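Local coordinates for pectinesterase A (Erwinia chrysanthemi, PDB 2NTP), which catalyses hydrolysis of the methyl esters of pectin, probably the first step in maceration and soft-rotting of plant tissue, at residues A[96-107]-A[140-151]. Sequence-based numbering, arbitrary orientation.
Sequences KDFSAQSLTIRN and DRAYFKDVSLVG
D97 and R141 form a two-bond salt bridge. The guanidinium reaches D97 side-on: R141 NE meets D97 OD1 at 2.7 Å and R141 NH2 meets D97 OD2 at 2.9 Å. Both oxygens lie in the guanidinium plane, but the carboxylate plane is turned 36° from it. A bend at chi3 (-60°) swings the R141 head alongside D97. D140, which also forms a salt bridge with R162, meets R141 by charge alone, well out of the guanidinium plane.

Backbone bonds run from D97 N to D140 O (3.1 Å) through to N107 N to V150 O, with a weak one, L103 N to D146 O, at the corner. The strands are parallel and in step. These are neighbouring coils of the right-handed parallel beta-helix of pectinesterases. Both chains turn a corner, at S102 and D146, and pass from one sheet to the next. There S102 OG donates to the anti lone pair of D146 OD2 (2.9 Å).

Apolar side chains pack between coils, A100 and F144 before the corner, I105 and L149 after it. F144 CE2 comes to the edge of the F98 ring, 3.6 Å from F98 CE2; the ring planes are oblique, 49° apart. A100 CB touches F144 CD2. I105 and L149 lie side by side, I105 CD1 3.9 Å from L149 CD2.

Water 1 links F98 N to D140 O; water 2 links F98 O to R141 O.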
# COMPACT_ATOMS: atom_id res chain seq x y z
N LYS A 96 -1.22 14.39 -9.96
CA LYS A 96 -0.49 13.62 -10.97
C LYS A 96 1.00 13.90 -10.89
O LYS A 96 1.42 14.95 -10.42
CB LYS A 96 -1.01 13.97 -12.36
CG LYS A 96 -2.43 13.52 -12.59
CD LYS A 96 -2.94 13.96 -13.94
CE LYS A 96 -4.38 13.50 -14.14
NZ LYS A 96 -5.25 13.96 -13.03
N ASP A 97 1.79 12.94 -11.37
CA ASP A 97 3.25 13.08 -11.51
C ASP A 97 3.96 13.39 -10.20
O ASP A 97 4.92 14.17 -10.17
CB ASP A 97 3.59 14.08 -12.61
CG ASP A 97 3.06 13.64 -13.96
OD1 ASP A 97 3.39 12.52 -14.40
OD2 ASP A 97 2.31 14.42 -14.58
N PHE A 98 3.48 12.78 -9.12
CA PHE A 98 4.14 12.86 -7.82
C PHE A 98 5.27 11.85 -7.77
O PHE A 98 5.15 10.76 -8.33
CB PHE A 98 3.15 12.54 -6.69
CG PHE A 98 3.78 12.50 -5.32
CD1 PHE A 98 4.03 13.68 -4.63
CD2 PHE A 98 4.16 11.28 -4.74
CE1 PHE A 98 4.63 13.66 -3.37
CE2 PHE A 98 4.77 11.26 -3.48
CZ PHE A 98 5.00 12.44 -2.79
N SER A 99 6.37 12.21 -7.11
CA SER A 99 7.38 11.22 -6.73
C SER A 99 7.87 11.44 -5.31
O SER A 99 7.93 12.57 -4.83
CB SER A 99 8.55 11.17 -7.73
OG SER A 99 9.38 12.32 -7.64
N ALA A 100 8.19 10.33 -4.64
CA ALA A 100 8.92 10.36 -3.38
C ALA A 100 10.13 9.45 -3.50
O ALA A 100 10.04 8.36 -4.07
CB ALA A 100 8.02 9.91 -2.23
N GLN A 101 11.26 9.91 -2.96
CA GLN A 101 12.49 9.14 -2.97
C GLN A 101 13.20 9.18 -1.62
O GLN A 101 13.21 10.22 -0.96
CB GLN A 101 13.44 9.65 -4.06
CG GLN A 101 14.72 8.81 -4.19
CD GLN A 101 15.77 9.43 -5.11
OE1 GLN A 101 15.72 10.61 -5.43
NE2 GLN A 101 16.73 8.61 -5.53
N SER A 102 13.77 8.04 -1.23
CA SER A 102 14.66 7.92 -0.07
C SER A 102 14.04 8.45 1.22
O SER A 102 14.59 9.32 1.90
CB SER A 102 16.02 8.58 -0.36
OG SER A 102 16.64 7.94 -1.46
N LEU A 103 12.86 7.92 1.53
CA LEU A 103 12.17 8.29 2.77
C LEU A 103 11.23 7.19 3.23
O LEU A 103 10.87 6.30 2.46
CB LEU A 103 11.43 9.62 2.62
CG LEU A 103 10.42 9.80 1.50
CD1 LEU A 103 9.07 9.24 1.90
CD2 LEU A 103 10.29 11.28 1.12
N THR A 104 10.87 7.26 4.50
CA THR A 104 9.94 6.31 5.11
C THR A 104 8.62 7.03 5.41
O THR A 104 8.63 8.17 5.87
CB THR A 104 10.52 5.72 6.41
OG1 THR A 104 11.75 5.04 6.12
CG2 THR A 104 9.53 4.74 7.06
N ILE A 105 7.52 6.35 5.12
CA ILE A 105 6.17 6.83 5.43
C ILE A 105 5.51 5.78 6.34
O ILE A 105 5.43 4.61 5.98
CB ILE A 105 5.31 7.01 4.15
CG1 ILE A 105 6.01 7.96 3.16
CG2 ILE A 105 3.92 7.53 4.52
CD1 ILE A 105 5.46 7.89 1.72
N ARG A 106 5.07 6.22 7.51
CA ARG A 106 4.51 5.31 8.51
C ARG A 106 3.10 5.71 8.93
O ARG A 106 2.79 6.90 9.05
CB ARG A 106 5.37 5.28 9.79
CG ARG A 106 6.87 5.11 9.59
CD ARG A 106 7.54 4.69 10.90
NE ARG A 106 7.21 5.59 12.01
CZ ARG A 106 8.10 6.16 12.83
NH1 ARG A 106 9.40 5.94 12.70
NH2 ARG A 106 7.67 6.97 13.79
N ASN A 107 2.26 4.71 9.17
CA ASN A 107 1.13 4.90 10.08
C ASN A 107 1.51 4.25 11.40
O ASN A 107 1.81 3.05 11.46
CB ASN A 107 -0.19 4.35 9.53
CG ASN A 107 -1.40 4.87 10.30
OD1 ASN A 107 -1.42 4.86 11.54
ND2 ASN A 107 -2.41 5.33 9.58
N ASP A 140 -2.38 9.72 -10.64
CA ASP A 140 -1.88 8.93 -11.74
C ASP A 140 -0.41 9.28 -11.90
O ASP A 140 -0.01 10.42 -11.68
CB ASP A 140 -2.65 9.22 -13.04
CG ASP A 140 -2.26 8.28 -14.18
OD1 ASP A 140 -1.81 7.14 -13.91
OD2 ASP A 140 -2.41 8.68 -15.35
N ARG A 141 0.38 8.28 -12.28
CA ARG A 141 1.82 8.44 -12.49
C ARG A 141 2.53 8.86 -11.20
O ARG A 141 3.23 9.87 -11.17
CB ARG A 141 2.09 9.41 -13.66
CG ARG A 141 1.38 9.03 -14.96
CD ARG A 141 1.76 9.96 -16.12
NE ARG A 141 1.42 11.35 -15.86
CZ ARG A 141 0.27 11.94 -16.19
NH1 ARG A 141 -0.68 11.26 -16.81
NH2 ARG A 141 0.07 13.22 -15.89
N ALA A 142 2.33 8.07 -10.14
CA ALA A 142 2.99 8.28 -8.86
C ALA A 142 4.15 7.32 -8.71
O ALA A 142 3.98 6.11 -8.84
CB ALA A 142 1.99 8.10 -7.71
N TYR A 143 5.33 7.85 -8.41
CA TYR A 143 6.57 7.07 -8.42
C TYR A 143 7.23 7.10 -7.05
O TYR A 143 7.49 8.17 -6.50
CB TYR A 143 7.50 7.65 -9.50
CG TYR A 143 8.85 6.98 -9.71
CD1 TYR A 143 9.10 5.65 -9.34
CD2 TYR A 143 9.87 7.68 -10.35
CE1 TYR A 143 10.36 5.06 -9.56
CE2 TYR A 143 11.11 7.10 -10.58
CZ TYR A 143 11.35 5.80 -10.19
OH TYR A 143 12.59 5.24 -10.44
N PHE A 144 7.50 5.91 -6.51
CA PHE A 144 8.13 5.80 -5.20
C PHE A 144 9.39 4.96 -5.32
O PHE A 144 9.32 3.77 -5.60
CB PHE A 144 7.14 5.19 -4.20
CG PHE A 144 5.85 5.95 -4.11
CD1 PHE A 144 4.82 5.71 -5.01
CD2 PHE A 144 5.69 6.94 -3.14
CE1 PHE A 144 3.63 6.44 -4.95
CE2 PHE A 144 4.51 7.67 -3.06
CZ PHE A 144 3.48 7.42 -3.98
N LYS A 145 10.55 5.60 -5.13
CA LYS A 145 11.84 4.92 -5.26
C LYS A 145 12.61 4.96 -3.95
O LYS A 145 12.77 6.03 -3.36
CB LYS A 145 12.68 5.53 -6.38
CG LYS A 145 13.99 4.77 -6.62
CD LYS A 145 14.67 5.13 -7.92
CE LYS A 145 15.87 4.23 -8.17
NZ LYS A 145 15.50 2.84 -8.59
N ASP A 146 13.11 3.80 -3.51
CA ASP A 146 13.83 3.69 -2.24
C ASP A 146 12.97 4.27 -1.11
O ASP A 146 13.40 5.13 -0.33
CB ASP A 146 15.20 4.37 -2.34
CG ASP A 146 16.05 4.17 -1.10
OD1 ASP A 146 16.01 3.08 -0.49
OD2 ASP A 146 16.78 5.12 -0.75
N VAL A 147 11.73 3.80 -1.05
CA VAL A 147 10.77 4.26 -0.04
C VAL A 147 10.38 3.07 0.84
O VAL A 147 10.29 1.94 0.36
CB VAL A 147 9.51 4.89 -0.71
CG1 VAL A 147 8.39 5.10 0.30
CG2 VAL A 147 9.87 6.22 -1.37
N SER A 148 10.18 3.34 2.12
CA SER A 148 9.70 2.34 3.06
C SER A 148 8.32 2.74 3.54
O SER A 148 8.13 3.86 3.98
CB SER A 148 10.65 2.23 4.25
OG SER A 148 10.13 1.37 5.26
N LEU A 149 7.36 1.81 3.44
CA LEU A 149 5.99 2.04 3.90
C LEU A 149 5.69 1.12 5.07
O LEU A 149 5.82 -0.10 4.96
CB LEU A 149 4.99 1.78 2.77
CG LEU A 149 5.21 2.52 1.44
CD1 LEU A 149 4.10 2.14 0.46
CD2 LEU A 149 5.27 4.03 1.66
N VAL A 150 5.29 1.72 6.19
CA VAL A 150 5.12 0.98 7.44
C VAL A 150 3.68 1.01 7.95
O VAL A 150 3.08 2.07 8.09
CB VAL A 150 6.06 1.53 8.54
CG1 VAL A 150 5.79 0.84 9.87
CG2 VAL A 150 7.53 1.36 8.13
N GLY A 151 3.15 -0.17 8.24
CA GLY A 151 1.85 -0.28 8.90
C GLY A 151 1.56 -1.72 9.26
O GLY A 151 2.46 -2.57 9.24
O HOH W 1 0.95 11.05 -8.88
O HOH W 2 6.14 10.43 -10.95